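Side-chain contacts in 3-polyprenyl-4-hydroxybenzoate decarboxylase and related decarboxylases (PDB 6H6X), which is a UbiD-class flavoenzyme that binds prenylated FMN and probably interconverts 2,5-furandicarboxylic acid and 2-furoic acid by decarboxylation and carboxylation: residues S43-R48 with A53-T58; P158-I163 with P248-V253. The protein carries 8 engineered substitutions. All coordinates share one frame; numbering follows the deposited sequence.

Interaction 1: residues S43-R48 with A53-T58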
ATOM      1  N   SER B  43     -18.922   9.720   2.343  1.00 50.92           N
ATOM      2  CA  SER B  43     -19.701  10.488   1.396  1.00 44.41           C
ATOM      3  C   SER B  43     -19.827  11.893   1.923  1.00 45.81           C
ATOM      4  O   SER B  43     -19.934  12.081   3.140  1.00 40.14           O
ATOM      5  CB  SER B  43     -21.099   9.885   1.261  1.00 40.98           C
ATOM      6  OG  SER B  43     -21.865  10.651   0.356  1.00 45.19           O
ATOM      7  N   LEU B  44     -19.844  12.864   1.016  1.00 44.61           N
ATOM      8  CA  LEU B  44     -20.041  14.234   1.372  1.00 49.16           C
ATOM      9  C   LEU B  44     -21.276  14.812   0.676  1.00 55.35           C
ATOM     10  O   LEU B  44     -21.437  14.707  -0.560  1.00 45.60           O
ATOM     11  CB  LEU B  44     -18.839  15.068   0.971  1.00 47.85           C
ATOM     12  CG  LEU B  44     -17.507  14.820   1.625  1.00 51.22           C
ATOM     13  CD1 LEU B  44     -16.469  15.711   0.942  1.00 52.86           C
ATOM     14  CD2 LEU B  44     -17.581  15.144   3.094  1.00 55.68           C
ATOM     15  N   LEU B  45     -22.110  15.468   1.481  1.00 56.42           N
ATOM     16  CA  LEU B  45     -23.280  16.182   1.011  1.00 53.94           C
ATOM     17  C   LEU B  45     -23.034  17.685   1.162  1.00 51.74           C
ATOM     18  O   LEU B  45     -22.974  18.197   2.264  1.00 50.85           O
ATOM     19  CB  LEU B  45     -24.494  15.707   1.819  1.00 55.40           C
ATOM     20  CG  LEU B  45     -25.824  16.422   1.607  1.00 58.55           C
ATOM     21  CD1 LEU B  45     -26.284  16.491   0.178  1.00 62.89           C
ATOM     22  CD2 LEU B  45     -26.869  15.654   2.416  1.00 65.32           C
ATOM     23  N   PHE B  46     -22.883  18.383   0.043  1.00 48.96           N
ATOM     24  CA  PHE B  46     -22.639  19.801   0.020  1.00 51.91           C
ATOM     25  C   PHE B  46     -23.944  20.609   0.043  1.00 60.89           C
ATOM     26  O   PHE B  46     -24.572  20.825  -1.033  1.00 50.46           O
ATOM     27  CB  PHE B  46     -21.816  20.184  -1.205  1.00 53.58           C
ATOM     28  CG  PHE B  46     -20.430  19.564  -1.221  1.00 66.57           C
ATOM     29  CD1 PHE B  46     -19.364  20.174  -0.563  1.00 62.86           C
ATOM     30  CD2 PHE B  46     -20.183  18.382  -1.922  1.00 57.75           C
ATOM     31  CE1 PHE B  46     -18.087  19.613  -0.589  1.00 64.74           C
ATOM     32  CE2 PHE B  46     -18.912  17.827  -1.959  1.00 59.63           C
ATOM     33  CZ  PHE B  46     -17.858  18.443  -1.299  1.00 66.57           C
ATOM     34  N   GLU B  47     -24.318  21.088   1.244  1.00 61.95           N
ATOM     35  CA  GLU B  47     -25.613  21.757   1.474  1.00 60.24           C
ATOM     36  C   GLU B  47     -25.727  23.141   0.899  1.00 57.93           C
ATOM     37  O   GLU B  47     -26.839  23.614   0.722  1.00 73.02           O
ATOM     38  CB  GLU B  47     -25.984  21.798   2.954  1.00 64.72           C
ATOM     39  CG  GLU B  47     -26.055  20.427   3.607  1.00 71.24           C
ATOM     40  CD  GLU B  47     -26.875  20.393   4.899  1.00 79.44           C
ATOM     41  OE1 GLU B  47     -26.470  21.026   5.902  1.00 81.94           O
ATOM     42  OE2 GLU B  47     -27.911  19.664   4.927  1.00 93.92           O
ATOM     43  N   ARG B  48     -24.609  23.774   0.558  1.00 62.59           N
ATOM     44  CA  ARG B  48     -24.627  25.099  -0.049  1.00 65.34           C
ATOM     45  C   ARG B  48     -23.603  25.182  -1.149  1.00 62.55           C
ATOM     46  O   ARG B  48     -22.395  25.222  -0.884  1.00 79.31           O
ATOM     47  CB  ARG B  48     -24.353  26.184   1.008  1.00 70.63           C
ATOM     48  N   ALA B  53     -29.782  26.441  -5.116  1.00 64.65           N
ATOM     49  CA  ALA B  53     -30.475  25.856  -3.954  1.00 68.87           C
ATOM     50  C   ALA B  53     -30.240  24.337  -3.866  1.00 65.25           C
ATOM     51  O   ALA B  53     -30.402  23.733  -2.801  1.00 55.36           O
ATOM     52  CB  ALA B  53     -31.969  26.154  -4.020  1.00 79.14           C
ATOM     53  N   VAL B  54     -29.841  23.726  -4.976  1.00 63.28           N
ATOM     54  CA  VAL B  54     -29.691  22.254  -5.025  1.00 63.07           C
ATOM     55  C   VAL B  54     -28.362  21.799  -4.384  1.00 46.49           C
ATOM     56  O   VAL B  54     -27.314  22.247  -4.809  1.00 51.62           O
ATOM     57  CB  VAL B  54     -29.779  21.788  -6.497  1.00 65.73           C
ATOM     58  CG1 VAL B  54     -29.448  20.291  -6.634  1.00 70.16           C
ATOM     59  CG2 VAL B  54     -31.158  22.135  -7.074  1.00 55.37           C
ATOM     60  N   PRO B  55     -28.394  20.894  -3.393  1.00 44.80           N
ATOM     61  CA  PRO B  55     -27.171  20.294  -2.885  1.00 48.38           C
ATOM     62  C   PRO B  55     -26.548  19.240  -3.822  1.00 53.12           C
ATOM     63  O   PRO B  55     -27.211  18.810  -4.765  1.00 43.53           O
ATOM     64  CB  PRO B  55     -27.599  19.640  -1.580  1.00 44.88           C
ATOM     65  CG  PRO B  55     -29.008  19.372  -1.726  1.00 49.75           C
ATOM     66  CD  PRO B  55     -29.577  20.337  -2.718  1.00 48.46           C
ATOM     67  N   VAL B  56     -25.270  18.899  -3.566  1.00 52.88           N
ATOM     68  CA  VAL B  56     -24.503  17.951  -4.373  1.00 42.42           C
ATOM     69  C   VAL B  56     -24.018  16.875  -3.450  1.00 43.49           C
ATOM     70  O   VAL B  56     -23.549  17.176  -2.362  1.00 46.03           O
ATOM     71  CB  VAL B  56     -23.340  18.619  -5.073  1.00 47.94           C
ATOM     72  CG1 VAL B  56     -22.407  17.582  -5.707  1.00 51.72           C
ATOM     73  CG2 VAL B  56     -23.867  19.559  -6.148  1.00 49.91           C
ATOM     74  N   VAL B  57     -24.183  15.603  -3.836  1.00 33.76           N
ATOM     75  CA  VAL B  57     -23.651  14.509  -3.034  1.00 35.90           C
ATOM     76  C   VAL B  57     -22.563  13.795  -3.880  1.00 35.90           C
ATOM     77  O   VAL B  57     -22.638  13.717  -5.111  1.00 39.56           O
ATOM     78  CB  VAL B  57     -24.769  13.600  -2.505  1.00 35.22           C
ATOM     79  CG1 VAL B  57     -25.411  12.766  -3.609  1.00 34.32           C
ATOM     80  CG2 VAL B  57     -24.292  12.689  -1.427  1.00 38.89           C
ATOM     81  N   THR B  58     -21.510  13.352  -3.217  1.00 40.57           N
ATOM     82  CA  THR B  58     -20.462  12.580  -3.880  1.00 43.18           C
ATOM     83  C   THR B  58     -19.983  11.457  -2.957  1.00 42.66           C
ATOM     84  O   THR B  58     -20.132  11.556  -1.755  1.00 38.86           O
ATOM     85  CB  THR B  58     -19.316  13.453  -4.398  1.00 46.07           C
ATOM     86  OG1 THR B  58     -18.453  12.674  -5.264  1.00 48.94           O
ATOM     87  CG2 THR B  58     -18.535  14.056  -3.265  1.00 45.99           C
TER

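Interaction 2: residues P158-I163 with P248-V253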
ATOM      1  N   PRO B 158     -27.327  25.744 -22.982  1.00 91.90           N
ATOM      2  CA  PRO B 158     -28.507  25.606 -22.102  1.00 84.27           C
ATOM      3  C   PRO B 158     -29.263  24.260 -22.214  1.00 74.94           C
ATOM      4  O   PRO B 158     -29.764  23.755 -21.213  1.00 65.33           O
ATOM      5  CB  PRO B 158     -29.417  26.794 -22.503  1.00 85.72           C
ATOM      6  CG  PRO B 158     -28.804  27.416 -23.725  1.00 90.82           C
ATOM      7  CD  PRO B 158     -27.364  26.987 -23.787  1.00 94.58           C
ATOM      8  N   ASP B 159     -29.297  23.711 -23.422  1.00 71.34           N
ATOM      9  CA  ASP B 159     -30.053  22.513 -23.744  1.00 70.29           C
ATOM     10  C   ASP B 159     -29.244  21.577 -24.645  1.00 63.20           C
ATOM     11  O   ASP B 159     -29.803  20.823 -25.447  1.00 57.45           O
ATOM     12  CB  ASP B 159     -31.369  22.925 -24.450  1.00 85.43           C
ATOM     13  CG  ASP B 159     -31.147  23.502 -25.881  1.00 92.55           C
ATOM     14  OD1 ASP B 159     -30.032  23.993 -26.198  1.00 95.17           O
ATOM     15  OD2 ASP B 159     -32.104  23.440 -26.685  1.00 86.09           O
ATOM     16  N   ARG B 160     -27.922  21.615 -24.505  1.00 69.53           N
ATOM     17  CA  ARG B 160     -27.058  20.821 -25.361  1.00 64.60           C
ATOM     18  C   ARG B 160     -25.970  20.122 -24.528  1.00 60.70           C
ATOM     19  O   ARG B 160     -25.410  20.729 -23.618  1.00 63.37           O
ATOM     20  CB  ARG B 160     -26.440  21.754 -26.381  1.00 65.66           C
ATOM     21  CG  ARG B 160     -26.130  21.105 -27.702  1.00 73.76           C
ATOM     22  CD  ARG B 160     -25.757  22.194 -28.704  1.00 75.81           C
ATOM     23  NE  ARG B 160     -25.416  21.663 -30.012  1.00 77.08           N
ATOM     24  CZ  ARG B 160     -26.295  21.327 -30.961  1.00 83.79           C
ATOM     25  NH1 ARG B 160     -27.616  21.443 -30.768  1.00 77.79           N
ATOM     26  NH2 ARG B 160     -25.850  20.863 -32.128  1.00 82.84           N
ATOM     27  N   LEU B 161     -25.651  18.873 -24.877  1.00 53.88           N
ATOM     28  CA  LEU B 161     -24.588  18.130 -24.218  1.00 55.29           C
ATOM     29  C   LEU B 161     -23.738  17.419 -25.229  1.00 54.82           C
ATOM     30  O   LEU B 161     -24.277  16.854 -26.166  1.00 67.55           O
ATOM     31  CB  LEU B 161     -25.186  17.044 -23.312  1.00 56.75           C
ATOM     32  CG  LEU B 161     -26.113  17.509 -22.215  1.00 50.10           C
ATOM     33  CD1 LEU B 161     -26.757  16.262 -21.627  1.00 57.35           C
ATOM     34  CD2 LEU B 161     -25.368  18.271 -21.165  1.00 51.87           C
ATOM     35  N   GLY B 162     -22.430  17.391 -25.013  1.00 53.64           N
ATOM     36  CA  GLY B 162     -21.512  16.535 -25.794  1.00 46.36           C
ATOM     37  C   GLY B 162     -21.316  15.222 -25.061  1.00 48.50           C
ATOM     38  O   GLY B 162     -21.244  15.169 -23.843  1.00 56.88           O
ATOM     39  N   ILE B 163     -21.194  14.147 -25.795  1.00 49.60           N
ATOM     40  CA  ILE B 163     -21.188  12.833 -25.196  1.00 52.55           C
ATOM     41  C   ILE B 163     -20.068  12.007 -25.818  1.00 50.77           C
ATOM     42  O   ILE B 163     -19.924  11.951 -27.009  1.00 56.37           O
ATOM     43  CB  ILE B 163     -22.576  12.155 -25.333  1.00 51.08           C
ATOM     44  CG1 ILE B 163     -22.572  10.805 -24.615  1.00 48.35           C
ATOM     45  CG2 ILE B 163     -22.962  11.975 -26.790  1.00 52.20           C
ATOM     46  CD1 ILE B 163     -23.878  10.044 -24.724  1.00 50.83           C
ATOM     47  N   PRO B 248     -28.588  12.929 -35.296  1.00102.97           N
ATOM     48  CA  PRO B 248     -27.907  12.160 -36.366  1.00101.64           C
ATOM     49  C   PRO B 248     -26.885  13.021 -37.132  1.00 99.76           C
ATOM     50  O   PRO B 248     -27.165  14.183 -37.419  1.00 94.40           O
ATOM     51  CB  PRO B 248     -29.062  11.713 -37.265  1.00 95.90           C
ATOM     52  CG  PRO B 248     -30.105  12.770 -37.087  1.00 97.64           C
ATOM     53  CD  PRO B 248     -29.931  13.381 -35.713  1.00 96.18           C
ATOM     54  N   GLY B 249     -25.692  12.488 -37.385  1.00 98.18           N
ATOM     55  CA  GLY B 249     -24.678  13.196 -38.164  1.00 98.17           C
ATOM     56  C   GLY B 249     -23.887  14.289 -37.452  1.00102.00           C
ATOM     57  O   GLY B 249     -22.697  14.468 -37.739  1.00114.46           O
ATOM     58  N   VAL B 250     -24.494  15.004 -36.511  1.00 95.63           N
ATOM     59  CA  VAL B 250     -23.795  16.114 -35.879  1.00 87.89           C
ATOM     60  C   VAL B 250     -22.592  15.603 -35.074  1.00 87.76           C
ATOM     61  O   VAL B 250     -22.650  14.557 -34.391  1.00 95.98           O
ATOM     62  CB  VAL B 250     -24.724  16.940 -34.956  1.00 86.54           C
ATOM     63  CG1 VAL B 250     -23.949  18.072 -34.287  1.00 84.62           C
ATOM     64  CG2 VAL B 250     -25.891  17.491 -35.748  1.00 83.38           C
ATOM     65  N   ARG B 251     -21.501  16.355 -35.190  1.00 88.70           N
ATOM     66  CA  ARG B 251     -20.260  16.128 -34.442  1.00 87.65           C
ATOM     67  C   ARG B 251     -19.759  17.474 -33.982  1.00 81.75           C
ATOM     68  O   ARG B 251     -19.598  18.379 -34.796  1.00 92.05           O
ATOM     69  CB  ARG B 251     -19.200  15.458 -35.310  1.00 79.91           C
ATOM     70  CG  ARG B 251     -19.570  14.058 -35.770  1.00 80.03           C
ATOM     71  CD  ARG B 251     -19.602  13.101 -34.577  1.00 85.42           C
ATOM     72  NE  ARG B 251     -19.823  11.718 -35.016  1.00 76.84           N
ATOM     73  CZ  ARG B 251     -21.012  11.172 -35.262  1.00 67.49           C
ATOM     74  NH1 ARG B 251     -22.136  11.870 -35.110  1.00 72.07           N
ATOM     75  NH2 ARG B 251     -21.074   9.915 -35.686  1.00 62.95           N
ATOM     76  N   GLU B 252     -19.569  17.621 -32.671  1.00 81.15           N
ATOM     77  CA  GLU B 252     -18.977  18.823 -32.075  1.00 82.84           C
ATOM     78  C   GLU B 252     -17.900  18.422 -31.112  1.00 92.06           C
ATOM     79  O   GLU B 252     -17.896  17.292 -30.615  1.00 89.61           O
ATOM     80  CB  GLU B 252     -20.032  19.672 -31.371  1.00 86.90           C
ATOM     81  CG  GLU B 252     -21.009  20.287 -32.379  1.00 95.82           C
ATOM     82  CD  GLU B 252     -22.176  21.042 -31.761  1.00103.70           C
ATOM     83  OE1 GLU B 252     -22.267  21.193 -30.515  1.00103.20           O
ATOM     84  OE2 GLU B 252     -23.037  21.480 -32.553  1.00107.50           O
ATOM     85  N   VAL B 253     -16.995  19.353 -30.852  1.00101.86           N
ATOM     86  CA  VAL B 253     -15.816  19.042 -30.078  1.00 97.10           C
ATOM     87  C   VAL B 253     -16.216  18.854 -28.610  1.00 85.90           C
ATOM     88  O   VAL B 253     -16.797  19.735 -27.959  1.00 78.72           O
ATOM     89  CB  VAL B 253     -14.707  20.106 -30.219  1.00101.89           C
ATOM     90  CG1 VAL B 253     -13.520  19.735 -29.336  1.00104.50           C
ATOM     91  CG2 VAL B 253     -14.258  20.247 -31.675  1.00103.32           C
TER

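Interaction 1: residues S43-R48 with A53-T58
The carbonyl O of Thr-58 is gripped by two donors of the neighbouring strand. Ser-43 OG gives one bond to Thr-58 O, at 2.9 Å. Leu-44 N gives the other to the same Thr-58 O, at 3.1 Å. The two come from opposite faces of the carbonyl plane, and the hydroxyl stands 39° out of it. With OG anti to the backbone N (chi1 179°), the Ser-43 hydroxyl is turned to this oxygen and also lies against Val-57 CG2. Without this hydroxyl, as with an alanine here, Thr-58 O would probably keep just the backbone donor of the two, and a small gap would open beside Val-57.

The backbone ladder continues along the strands. Thr-58 N returns a bond to Leu-44 O at 3.0 Å. Phe-46 N donates to Val-56 O at 2.8 Å. Val-56 N to Phe-46 O is longer, at 3.3 Å. Leu-45 and Val-57 form the non-hydrogen-bonded pair between these two hydrogen-bonded ones.

On the Leu-45 face, the CD1 methyl of Leu-45 packs on Pro-55 CB at 3.8 Å, the two side chains lying side by side. Helix 5-14 covers this face through Leu-9, which touches Val-57. On the other face, Phe-46 presents its ring edge to the Thr-58 methyl, with CE2 4.0 Å from CG2. Ile-31 and Leu-34 of helix 30-38 pack on the Phe-46 side chain. Thr-58 OG1 is hydrogen-bonded to Thr-288 O, and Leu-44 packs on Leu-443 of the second subunit.

The strand segments run at 171° to each other. This is a two-stranded antiparallel beta hairpin, set in the middle of a mixed four-stranded sheet with helices on both faces.

Interaction 2: residues P158-I163 with P248-V253
Arg-160 holds the Glu-252 carboxylate side-on, with one nitrogen for each oxygen. Its NE donates to Glu-252 OE1 at 3.2 Å. This bond is nearly straight, and OE1 is met on its syn side. Arg-160 NH2 donates to Glu-252 OE2 at 2.9 Å, making the shorter bond of the salt bridge. Here the donor stands above the carboxylate plane, 43° out of it. Both carboxylate oxygens are satisfied by the same guanidinium. The two flat groups are not coplanar: their planes are 33° apart. The Arg-160 chain is extended from CG to NE, and it meets the Glu-252 side chain at about a right angle. Val-250 adds a small van der Waals touch, its CG1 methyl 4.0 Å from Arg-160 NH2.

Arg-251 does not join this pair. Its NH1 bonds Val-250 O at 2.8 Å. Its NH2 makes a salt bridge with OE2 of Glu-178, whose OE1 accepts from Gly-249 N, so this one residue of helix 169-179 meets both Gly-249 and Arg-251.

The contact lies at the surface of the Rift-related region. Strand 264-280 pairs antiparallel with both strand 160-163 and strand 252-258, and its Val-272 touches Arg-160, Val-250 and Glu-252, while strand 146-157 pairs with strand 160-163 as well.

Overall arrangement
From the N terminus, interaction 1 comes first. It closes a short loop of four residues between its segments and completes a hairpin in the N-terminal domain. Interaction 2 opens later and closes a much longer loop of 84 residues. That loop includes the manganese ligands His-169 and Glu-210, although the contact itself lies away from the metal. The two contacts are in series and neither nest nor cross. Their centres are 28 Å apart, and their nearest atoms about 14 Å, so they do not touch. Interaction 1 joins strands that are neighbours in sequence; interaction 2 links two strands far apart in sequence that both pair with strand 264-280 of the large antiparallel sheet.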